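Local coordinates for relaxosome protein TraM (Escherichia coli, PDB 4QPO), which binds plasmid DNA as part of the relaxosome, which nicks the origin of transfer during bacterial conjugation, through its N-terminal ribbon-helix-helix domain, at residues Leu5-Asn9 with Asp10-Lys14; Val32-Ser35 with Ala36-Met40. All coordinates share one frame; numbering follows the deposited sequence.

Contact 1: Leu5-Asn9 with Asp10-Lys14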
# COMPACT_ATOMS: atom_id res chain seq x y z
N LEU A 5 8.08 -18.69 4.97
CA LEU A 5 8.52 -17.34 4.63
C LEU A 5 9.70 -16.93 5.48
O LEU A 5 9.77 -17.26 6.66
CB LEU A 5 7.39 -16.31 4.80
CG LEU A 5 6.13 -16.56 3.97
CD1 LEU A 5 5.34 -15.28 3.88
CD2 LEU A 5 6.55 -17.05 2.60
N TYR A 6 10.60 -16.19 4.87
CA TYR A 6 11.62 -15.46 5.59
C TYR A 6 11.15 -14.02 5.76
O TYR A 6 10.75 -13.37 4.78
CB TYR A 6 12.94 -15.53 4.84
CG TYR A 6 13.57 -16.90 4.93
CD1 TYR A 6 14.31 -17.28 6.04
CD2 TYR A 6 13.40 -17.82 3.91
CE1 TYR A 6 14.88 -18.57 6.13
CE2 TYR A 6 13.94 -19.10 3.98
CZ TYR A 6 14.69 -19.47 5.09
OH TYR A 6 15.23 -20.74 5.13
N ILE A 7 11.15 -13.52 6.98
CA ILE A 7 10.89 -12.10 7.16
C ILE A 7 11.96 -11.48 8.05
O ILE A 7 12.50 -12.14 8.93
CB ILE A 7 9.49 -11.83 7.76
CG1 ILE A 7 9.38 -12.36 9.19
CG2 ILE A 7 8.40 -12.40 6.85
CD1 ILE A 7 8.10 -11.95 9.89
N SER A 8 12.25 -10.21 7.81
CA SER A 8 13.29 -9.51 8.56
C SER A 8 12.91 -9.40 10.03
O SER A 8 11.73 -9.50 10.38
CB SER A 8 13.52 -8.11 7.98
OG SER A 8 12.34 -7.34 8.07
N ASN A 9 13.92 -9.21 10.88
CA ASN A 9 13.70 -8.97 12.31
C ASN A 9 12.80 -7.76 12.52
O ASN A 9 11.91 -7.76 13.38
CB ASN A 9 15.04 -8.78 13.04
CG ASN A 9 14.87 -8.46 14.52
OD1 ASN A 9 14.56 -9.33 15.34
ND2 ASN A 9 15.10 -7.19 14.89
N ASP A 10 13.01 -6.74 11.70
CA ASP A 10 12.20 -5.53 11.71
C ASP A 10 10.72 -5.82 11.43
O ASP A 10 9.83 -5.35 12.14
CB ASP A 10 12.74 -4.54 10.69
CG ASP A 10 11.87 -3.33 10.54
OD1 ASP A 10 11.54 -2.69 11.57
OD2 ASP A 10 11.49 -3.01 9.39
N ALA A 11 10.47 -6.60 10.38
CA ALA A 11 9.11 -7.00 10.03
C ALA A 11 8.48 -7.80 11.17
O ALA A 11 7.37 -7.51 11.60
CB ALA A 11 9.10 -7.81 8.75
N TYR A 12 9.20 -8.81 11.64
CA TYR A 12 8.70 -9.65 12.70
C TYR A 12 8.28 -8.79 13.90
O TYR A 12 7.17 -8.95 14.43
CB TYR A 12 9.74 -10.69 13.10
CG TYR A 12 9.28 -11.58 14.23
CD1 TYR A 12 8.55 -12.74 13.97
CD2 TYR A 12 9.54 -11.25 15.55
CE1 TYR A 12 8.11 -13.55 15.01
CE2 TYR A 12 9.10 -12.05 16.59
CZ TYR A 12 8.39 -13.20 16.32
OH TYR A 12 7.97 -13.98 17.36
N GLU A 13 9.15 -7.87 14.31
CA GLU A 13 8.86 -6.93 15.40
C GLU A 13 7.58 -6.12 15.17
O GLU A 13 6.77 -5.95 16.09
CB GLU A 13 10.03 -5.97 15.61
CG GLU A 13 11.25 -6.58 16.27
CD GLU A 13 12.42 -5.61 16.36
OE1 GLU A 13 12.35 -4.52 15.74
OE2 GLU A 13 13.40 -5.93 17.06
N LYS A 14 7.40 -5.61 13.95
CA LYS A 14 6.24 -4.80 13.62
C LYS A 14 4.94 -5.60 13.76
O LYS A 14 3.93 -5.05 14.18
CB LYS A 14 6.36 -4.23 12.19
CG LYS A 14 7.50 -3.24 11.96
CD LYS A 14 7.22 -1.91 12.62
CE LYS A 14 5.86 -1.35 12.21
NZ LYS A 14 5.69 0.09 12.60

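Contact 2: Val32-Ser35 with Ala36-Met40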
# COMPACT_ATOMS: atom_id res chain seq x y z
N VAL A 32 -6.11 -12.40 17.53
CA VAL A 32 -5.04 -11.56 16.96
C VAL A 32 -3.65 -12.22 17.10
O VAL A 32 -2.62 -11.56 17.21
CB VAL A 32 -5.04 -10.10 17.57
CG1 VAL A 32 -4.34 -9.99 18.94
CG2 VAL A 32 -4.43 -9.13 16.58
N SER A 33 -3.65 -13.55 17.03
CA SER A 33 -2.41 -14.32 17.00
C SER A 33 -1.44 -13.86 15.90
O SER A 33 -1.84 -13.15 14.95
CB SER A 33 -2.73 -15.80 16.79
OG SER A 33 -3.43 -15.97 15.57
N PHE A 34 -0.18 -14.25 16.03
CA PHE A 34 0.84 -13.81 15.09
C PHE A 34 0.47 -14.24 13.67
O PHE A 34 0.49 -13.43 12.74
CB PHE A 34 2.21 -14.36 15.49
CG PHE A 34 3.33 -13.88 14.60
CD1 PHE A 34 3.64 -14.55 13.42
CD2 PHE A 34 4.07 -12.76 14.93
CE1 PHE A 34 4.67 -14.10 12.61
CE2 PHE A 34 5.10 -12.32 14.11
CZ PHE A 34 5.39 -12.99 12.95
N SER A 35 0.13 -15.51 13.53
CA SER A 35 -0.14 -16.09 12.21
C SER A 35 -1.32 -15.42 11.55
O SER A 35 -1.29 -15.12 10.37
CB SER A 35 -0.38 -17.59 12.32
OG SER A 35 0.80 -18.26 12.71
N ALA A 36 -2.39 -15.22 12.31
CA ALA A 36 -3.60 -14.62 11.77
C ALA A 36 -3.29 -13.25 11.18
O ALA A 36 -3.73 -12.92 10.08
CB ALA A 36 -4.68 -14.52 12.84
N THR A 37 -2.50 -12.47 11.92
CA THR A 37 -2.11 -11.13 11.51
C THR A 37 -1.19 -11.18 10.29
O THR A 37 -1.39 -10.45 9.33
CB THR A 37 -1.42 -10.38 12.67
OG1 THR A 37 -2.40 -10.12 13.67
CG2 THR A 37 -0.85 -9.06 12.21
N ALA A 38 -0.19 -12.05 10.35
CA ALA A 38 0.74 -12.26 9.24
C ALA A 38 -0.01 -12.65 7.97
O ALA A 38 0.28 -12.14 6.90
CB ALA A 38 1.76 -13.34 9.61
N SER A 39 -0.95 -13.56 8.11
CA SER A 39 -1.72 -14.05 6.98
C SER A 39 -2.58 -12.93 6.42
O SER A 39 -2.75 -12.78 5.20
CB SER A 39 -2.55 -15.25 7.43
OG SER A 39 -3.51 -15.61 6.47
N MET A 40 -3.11 -12.12 7.32
CA MET A 40 -3.95 -10.99 6.94
C MET A 40 -3.13 -9.97 6.17
O MET A 40 -3.61 -9.36 5.23
CB MET A 40 -4.58 -10.34 8.17
CG MET A 40 -5.67 -9.32 7.85
SD MET A 40 -5.41 -7.73 8.67
CE MET A 40 -4.02 -7.14 7.74

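Contact 1: Leu5-Asn9 with Asp10-Lys14
Ser8 caps the N-terminus of helix 9-23, where the chain leaves the ribbon strand of a ribbon-helix-helix domain, and its OG accepts a hydrogen bond from Ala11 N at 3.1 Å. A chi1 of 62° holds OG between the backbone N and the carbonyl carbon, folded over the helix start within range of Ala11 N. The same residue begins the main-chain pattern, Ser8 O receiving Tyr12 N at 2.9 Å, and Asn9 O takes Glu13 N in the next step. On the outer side, a weak bond of 3.0 Å joins Asn9 ND2 to Glu13 OE2; it is bent to 133° at the hydrogen, and the amide and carboxylate planes stand 68° apart. On the buried side Ala11, whose side chain is a single methyl, lets Ile7 come close, CB to CB 4.2 Å, while Ile7 CD1 meets Tyr12 CB at 3.8 Å and reaches the edge of the phenol ring. Ser8 OG is also hydrogen-bonded to Glu43 of the second subunit. Two partners thus grip one small hydroxyl, tying the helix start to the dimer interface, and the Glu43 carboxylate, beside the positive end of the helix dipole, is probably stabilised as the anion.

Contact 2: Val32-Ser35 with Ala36-Met40
Ser33 O receives Thr37 N at 3.2 Å, Phe34 O receives Ala38 N at 2.8 Å and Ser35 O receives Ser39 N at 2.8 Å, three successive i to i+4 bonds that carry the backbone from an extended Ser33 into regular helix. Thr37 adds to the first: its OG1, anti to the carbonyl carbon and beside its own N (chi1 -68°), turns back along the helix and gives Ser33 O a weak hydrogen bond of 3.3 Å. Threonine carries both a hydroxyl for Ser33 O and a methyl, and its side chain packs on Ile15 of helix 9-23. Alongside it, pointing the same way, Val32 brings CG2 to 3.7 Å from Thr37 OG1, although this valine is poorly ordered.

Ser33 is the N-cap of helix 34-52, the second helix of the ribbon-helix-helix fold. Its OG comes within 3.3 Å of Ala36 CB, a small side chain that lets the hydroxyl lie close over the first turn. Phe34 extends from the next position, CG anti to the backbone N (chi1 -177°), and its ring is met obliquely by Ala38, CE1 to CB 4.2 Å; Ala38 CB also lies 3.4 Å from Phe34 O. A long, flat side chain suits this place, because its CB points away from residues 36-40 and the ring can meet several neighbours at once. Ala38, being compact, also fits against Leu5 of the second subunit, which packs on Ser35 and Ser39 as well. The large flat ring of Phe34 bridges further, touching Ile15 and Asn16 of helix 9-23 in its own chain and Val3 of the second subunit.

Overall arrangement
Contacts 1 and 2 are the starts of the two helices of one ribbon-helix-helix domain, in series along the chain, with centres 13 Å apart. They meet at the Phe34 ring: Tyr12 CD1 lies 3.3 Å from Phe34 CZ, the ring planes inclined at about 35°, with Ile7 CD1 also 4.2 Å from that CZ. Both also reach the second subunit. Leu5 and Tyr6 pair with its antiparallel strand, which makes the two-stranded ribbon, and Tyr6 O is hydrogen-bonded to Ser39 of that subunit. The strand end of contact 1 thus lies against the second subunit's copy of contact 2, and the reverse holds as well. In ribbon-helix-helix proteins such ribbons insert into the DNA major groove, and this one probably does the same.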